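Local coordinates for MarR family transcriptional regulator (Staphylococcus epidermidis, PDB 5HLI), which probably acts as a redox-sensing, DNA-binding transcription factor of the MarR family, here captured in its disulfide-bonded form, at residues L58-I61 with G62-D66; S18-N21 with V22-F26. The protein carries 1 engineered substitution. All coordinates share one frame; numbering follows the deposited sequence.

How the interactions relate
Interaction 2 (residues 18-26) lies midway along the long helix 2-36, which packs on helix 126-147 and on the second subunit, whereas interaction 1 (residues 58-66) makes up helix 58-65 beside the three-stranded sheet. They fall on opposite sides of the chain's centre; their centres are 29 Å apart and their nearest atoms about 18 Å, so the two do not touch. Contacts with the second subunit place interaction 2 in the dimer-forming part, and interaction 1 belongs to the winged helix-turn-helix part. The copper(II) ion is bound by Gln1 and Ser2 at the start of the same helix that carries interaction 2.

Interaction 1: L58-I61 with G62-D66; sequences LNSI and GRHLD
Four backbone hydrogen bonds join residues 58-61 to 62-65 as successive i to i+4 rungs of a short helix: Gly62 N to Leu58 O, Arg63 N to Asn59 O, His64 N to Ser60 O and Leu65 N to Ile61 O, each 3.0 Å long. Gly62, with no side chain, adds little bulk to its turn.

The polar side chains gather on one flank. Arg63 bends at chi3 (-72°), which folds its guanidinium back over the preceding turn, one face above Asn59 O and Ser60 N; its NH2 comes 3.5 Å from Ser60 CA. A water bridges Ser60 and Arg63, donating to Ser60 OG at 2.9 Å and accepting from Arg63 NE at 3.3 Å. That hydroxyl, swung away from its own backbone N (chi1 170°), also hydrogen-bonds to Gln56, and His64 ND1 makes a weak bond to the same Gln56 oxygen. Ser60 OG lies 3.4 Å from His64 CE1, and the small serine suits a place shared by an imidazole and a water.

On the apolar flank Ile61 and Leu65 run side by side, with Ile61 CG2 4.0 Å from Leu65 CD1. Ile61 reaches Leu72 and Ile99, while Leu65 packs on helix 41-52; branched aliphatic chains suit this side, which faces the neighbouring helices and the sheet.

Asp66, the first residue beyond the helix, takes a positive phi (51°) and breaks the helical path, and helix 69-81 follows after a short turn. The pair, 58-65 and 69-81, is the helix-turn-helix characteristic of MarR-type regulators, in which the second helix is probably the one that reads DNA.

Interaction 2: S18-N21 with V22-F26; sequences SAYN and VSRLF
Residues 18-21 and 22-26 form two consecutive turns of one alpha-helix, tied by i to i+4 bonds from Val22 N to Ser18 O, Ser23 N to Ala19 O and Arg24 N to Tyr20 O, with a weaker, longer one (3.4 Å) from Leu25 N to Asn21 O. The Tyr20 carbonyl is gripped twice: besides Arg24 N at 2.9 Å it accepts the Ser23 hydroxyl, OG to O 2.7 Å. With chi1 at 75°, Ser23 OG sits between its own backbone N and carbonyl carbon and turns back to the preceding turn, which gives this buried hydroxyl a partner without leaving the helix.

The Tyr20 ring swings forward along the helix (chi1 -174°) and meets Arg24 four residues on. Arg24 CD lies over the ring face in a CH-pi contact, 4.0 Å from its centroid, while Ser23 OG approaches the ring edge, 3.5 Å from CD1. The guanidinium lies farther out, tilted from the ring plane, and adds at most a weak cation-pi attraction. This helix belongs to the dimer-forming part of the MarR fold: the Tyr20 ring meets Tyr41 of the second subunit edge-to-face, and Phe26 and Tyr30 of that subunit pack against it too. A broad aromatic suits an interface built of rings, and the methylenes of Arg24 lie across one of its faces.

Arg24 also runs alongside Asn21, pointing the same way, their amide and guanidinium planes only 10° apart, and Asn21 OD1 lies 3.2 Å from Arg24 NH2. Val22, meanwhile, settles CG1 3.1 Å from Ala19 O and packs on Phe136 of helix 126-147; Ala19, small enough for a close approach, touches Leu139 there.

Interaction 1: L58-I61 with G62-D66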
loop_
_atom_site.group_PDB
_atom_site.type_symbol
_atom_site.label_atom_id
_atom_site.label_comp_id
_atom_site.label_asym_id
_atom_site.label_seq_id
_atom_site.Cartn_x
_atom_site.Cartn_y
_atom_site.Cartn_z
ATOM N N LEU A 58 12.040 -21.672 15.424
ATOM C CA LEU A 58 10.988 -20.680 15.614
ATOM C C LEU A 58 11.568 -19.338 16.049
ATOM O O LEU A 58 11.143 -18.282 15.566
ATOM C CB LEU A 58 9.980 -21.202 16.637
ATOM C CG LEU A 58 8.999 -20.231 17.292
ATOM C CD1 LEU A 58 8.079 -19.630 16.266
ATOM C CD2 LEU A 58 8.197 -20.950 18.358
ATOM N N ASN A 59 12.555 -19.361 16.948
ATOM C CA ASN A 59 13.156 -18.115 17.413
ATOM C C ASN A 59 13.922 -17.413 16.298
ATOM O O ASN A 59 13.908 -16.179 16.212
ATOM C CB ASN A 59 14.069 -18.388 18.609
ATOM C CG ASN A 59 13.292 -18.699 19.875
ATOM O OD1 ASN A 59 12.138 -18.290 20.027
ATOM N ND2 ASN A 59 13.921 -19.423 20.790
ATOM N N SER A 60 14.594 -18.179 15.434
ATOM C CA SER A 60 15.320 -17.578 14.318
ATOM C C SER A 60 14.369 -16.889 13.345
ATOM O O SER A 60 14.677 -15.813 12.819
ATOM C CB SER A 60 16.147 -18.637 13.593
ATOM O OG SER A 60 16.668 -18.129 12.378
ATOM N N ILE A 61 13.211 -17.499 13.088
ATOM C CA ILE A 61 12.209 -16.857 12.240
ATOM C C ILE A 61 11.720 -15.569 12.888
ATOM O O ILE A 61 11.516 -14.553 12.212
ATOM C CB ILE A 61 11.048 -17.826 11.954
ATOM C CG1 ILE A 61 11.575 -19.085 11.257
ATOM C CG2 ILE A 61 9.972 -17.145 11.112
ATOM C CD1 ILE A 61 10.516 -20.141 11.001
ATOM N N GLY A 62 11.533 -15.593 14.208
ATOM C CA GLY A 62 11.105 -14.394 14.910
ATOM C C GLY A 62 12.102 -13.259 14.797
ATOM O O GLY A 62 11.718 -12.100 14.635
ATOM N N ARG A 63 13.396 -13.572 14.883
ATOM C CA ARG A 63 14.413 -12.538 14.710
ATOM C C ARG A 63 14.396 -11.980 13.292
ATOM O O ARG A 63 14.497 -10.763 13.096
ATOM C CB ARG A 63 15.794 -13.095 15.056
ATOM C CG ARG A 63 15.986 -13.383 16.539
ATOM C CD ARG A 63 17.427 -13.742 16.870
ATOM N NE ARG A 63 17.802 -15.067 16.383
ATOM C CZ ARG A 63 17.592 -16.194 17.055
ATOM N NH1 ARG A 63 17.002 -16.160 18.243
ATOM N NH2 ARG A 63 17.968 -17.357 16.542
ATOM N N HIS A 64 14.253 -12.853 12.290
ATOM C CA HIS A 64 14.234 -12.402 10.901
ATOM C C HIS A 64 13.058 -11.476 10.621
ATOM O O HIS A 64 13.203 -10.482 9.900
ATOM C CB HIS A 64 14.174 -13.601 9.958
ATOM C CG HIS A 64 15.465 -14.339 9.840
ATOM N ND1 HIS A 64 15.530 -15.712 9.749
ATOM C CD2 HIS A 64 16.742 -13.897 9.790
ATOM C CE1 HIS A 64 16.791 -16.084 9.652
ATOM N NE2 HIS A 64 17.545 -15.002 9.669
ATOM N N LEU A 65 11.882 -11.798 11.159
ATOM C CA LEU A 65 10.674 -11.035 10.880
ATOM C C LEU A 65 10.336 -10.023 11.966
ATOM O O LEU A 65 9.401 -9.236 11.783
ATOM C CB LEU A 65 9.483 -11.983 10.692
ATOM C CG LEU A 65 9.667 -13.129 9.696
ATOM C CD1 LEU A 65 8.361 -13.891 9.503
ATOM C CD2 LEU A 65 10.195 -12.617 8.370
ATOM N N ASP A 66 11.076 -10.020 13.072
ATOM C CA ASP A 66 10.744 -9.226 14.254
ATOM C C ASP A 66 9.298 -9.470 14.680
ATOM O O ASP A 66 8.488 -8.548 14.803
ATOM C CB ASP A 66 11.010 -7.738 14.029
ATOM C CG ASP A 66 10.979 -6.945 15.325
ATOM O OD1 ASP A 66 11.169 -7.566 16.395
ATOM O OD2 ASP A 66 10.765 -5.715 15.281
HETATM O O HOH W 1 17.858 -15.609 13.173
#

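Interaction 2: S18-N21 with V22-F26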
loop_
_atom_site.group_PDB
_atom_site.type_symbol
_atom_site.label_atom_id
_atom_site.label_comp_id
_atom_site.label_asym_id
_atom_site.label_seq_id
_atom_site.Cartn_x
_atom_site.Cartn_y
_atom_site.Cartn_z
ATOM N N SER A 18 -0.134 9.652 -6.104
ATOM C CA SER A 18 -0.118 8.674 -7.186
ATOM C C SER A 18 0.751 7.469 -6.858
ATOM O O SER A 18 0.428 6.352 -7.276
ATOM C CB SER A 18 0.358 9.329 -8.482
ATOM O OG SER A 18 1.708 9.742 -8.380
ATOM N N ALA A 19 1.847 7.668 -6.123
ATOM C CA ALA A 19 2.665 6.535 -5.703
ATOM C C ALA A 19 1.898 5.635 -4.745
ATOM O O ALA A 19 1.997 4.404 -4.822
ATOM C CB ALA A 19 3.962 7.029 -5.061
ATOM N N TYR A 20 1.128 6.229 -3.831
ATOM C CA TYR A 20 0.295 5.436 -2.935
ATOM C C TYR A 20 -0.762 4.669 -3.716
ATOM O O TYR A 20 -0.972 3.471 -3.490
ATOM C CB TYR A 20 -0.359 6.343 -1.892
ATOM C CG TYR A 20 -1.145 5.613 -0.823
ATOM C CD1 TYR A 20 -0.867 4.290 -0.504
ATOM C CD2 TYR A 20 -2.167 6.251 -0.133
ATOM C CE1 TYR A 20 -1.580 3.627 0.474
ATOM C CE2 TYR A 20 -2.888 5.594 0.847
ATOM C CZ TYR A 20 -2.590 4.281 1.145
ATOM O OH TYR A 20 -3.303 3.620 2.119
ATOM N N ASN A 21 -1.435 5.346 -4.650
ATOM C CA ASN A 21 -2.524 4.713 -5.384
ATOM C C ASN A 21 -2.031 3.531 -6.209
ATOM O O ASN A 21 -2.728 2.516 -6.326
ATOM C CB ASN A 21 -3.225 5.741 -6.272
ATOM C CG ASN A 21 -4.266 6.547 -5.517
ATOM O OD1 ASN A 21 -4.424 6.399 -4.305
ATOM N ND2 ASN A 21 -4.984 7.405 -6.231
ATOM N N VAL A 22 -0.832 3.633 -6.785
ATOM C CA VAL A 22 -0.310 2.498 -7.538
ATOM C C VAL A 22 0.214 1.415 -6.599
ATOM O O VAL A 22 0.117 0.221 -6.911
ATOM C CB VAL A 22 0.765 2.953 -8.546
ATOM C CG1 VAL A 22 1.973 3.526 -7.841
ATOM C CG2 VAL A 22 1.174 1.798 -9.449
ATOM N N SER A 23 0.753 1.794 -5.435
ATOM C CA SER A 23 1.189 0.785 -4.475
ATOM C C SER A 23 0.014 -0.039 -3.967
ATOM O O SER A 23 0.169 -1.232 -3.688
ATOM C CB SER A 23 1.927 1.442 -3.305
ATOM O OG SER A 23 1.023 2.086 -2.422
ATOM N N ARG A 24 -1.170 0.574 -3.849
ATOM C CA ARG A 24 -2.353 -0.184 -3.457
ATOM C C ARG A 24 -2.772 -1.176 -4.537
ATOM O O ARG A 24 -3.347 -2.222 -4.223
ATOM C CB ARG A 24 -3.508 0.763 -3.128
ATOM C CG ARG A 24 -3.227 1.688 -1.955
ATOM C CD ARG A 24 -4.502 2.292 -1.384
ATOM N NE ARG A 24 -5.169 3.186 -2.327
ATOM C CZ ARG A 24 -6.256 3.893 -2.037
ATOM N NH1 ARG A 24 -6.799 3.812 -0.829
ATOM N NH2 ARG A 24 -6.800 4.683 -2.953
ATOM N N LEU A 25 -2.492 -0.872 -5.806
ATOM C CA LEU A 25 -2.794 -1.824 -6.869
ATOM C C LEU A 25 -1.814 -2.990 -6.854
ATOM O O LEU A 25 -2.203 -4.140 -7.092
ATOM C CB LEU A 25 -2.780 -1.122 -8.226
ATOM C CG LEU A 25 -3.846 -0.043 -8.419
ATOM C CD1 LEU A 25 -3.688 0.621 -9.773
ATOM C CD2 LEU A 25 -5.238 -0.638 -8.270
ATOM N N PHE A 26 -0.535 -2.713 -6.586
ATOM C CA PHE A 26 0.417 -3.797 -6.366
ATOM C C PHE A 26 0.004 -4.650 -5.173
ATOM O O PHE A 26 0.109 -5.882 -5.213
ATOM C CB PHE A 26 1.822 -3.238 -6.156
ATOM C CG PHE A 26 2.516 -2.834 -7.425
ATOM C CD1 PHE A 26 2.893 -3.786 -8.358
ATOM C CD2 PHE A 26 2.808 -1.504 -7.677
ATOM C CE1 PHE A 26 3.537 -3.417 -9.526
ATOM C CE2 PHE A 26 3.456 -1.129 -8.838
ATOM C CZ PHE A 26 3.822 -2.088 -9.764
#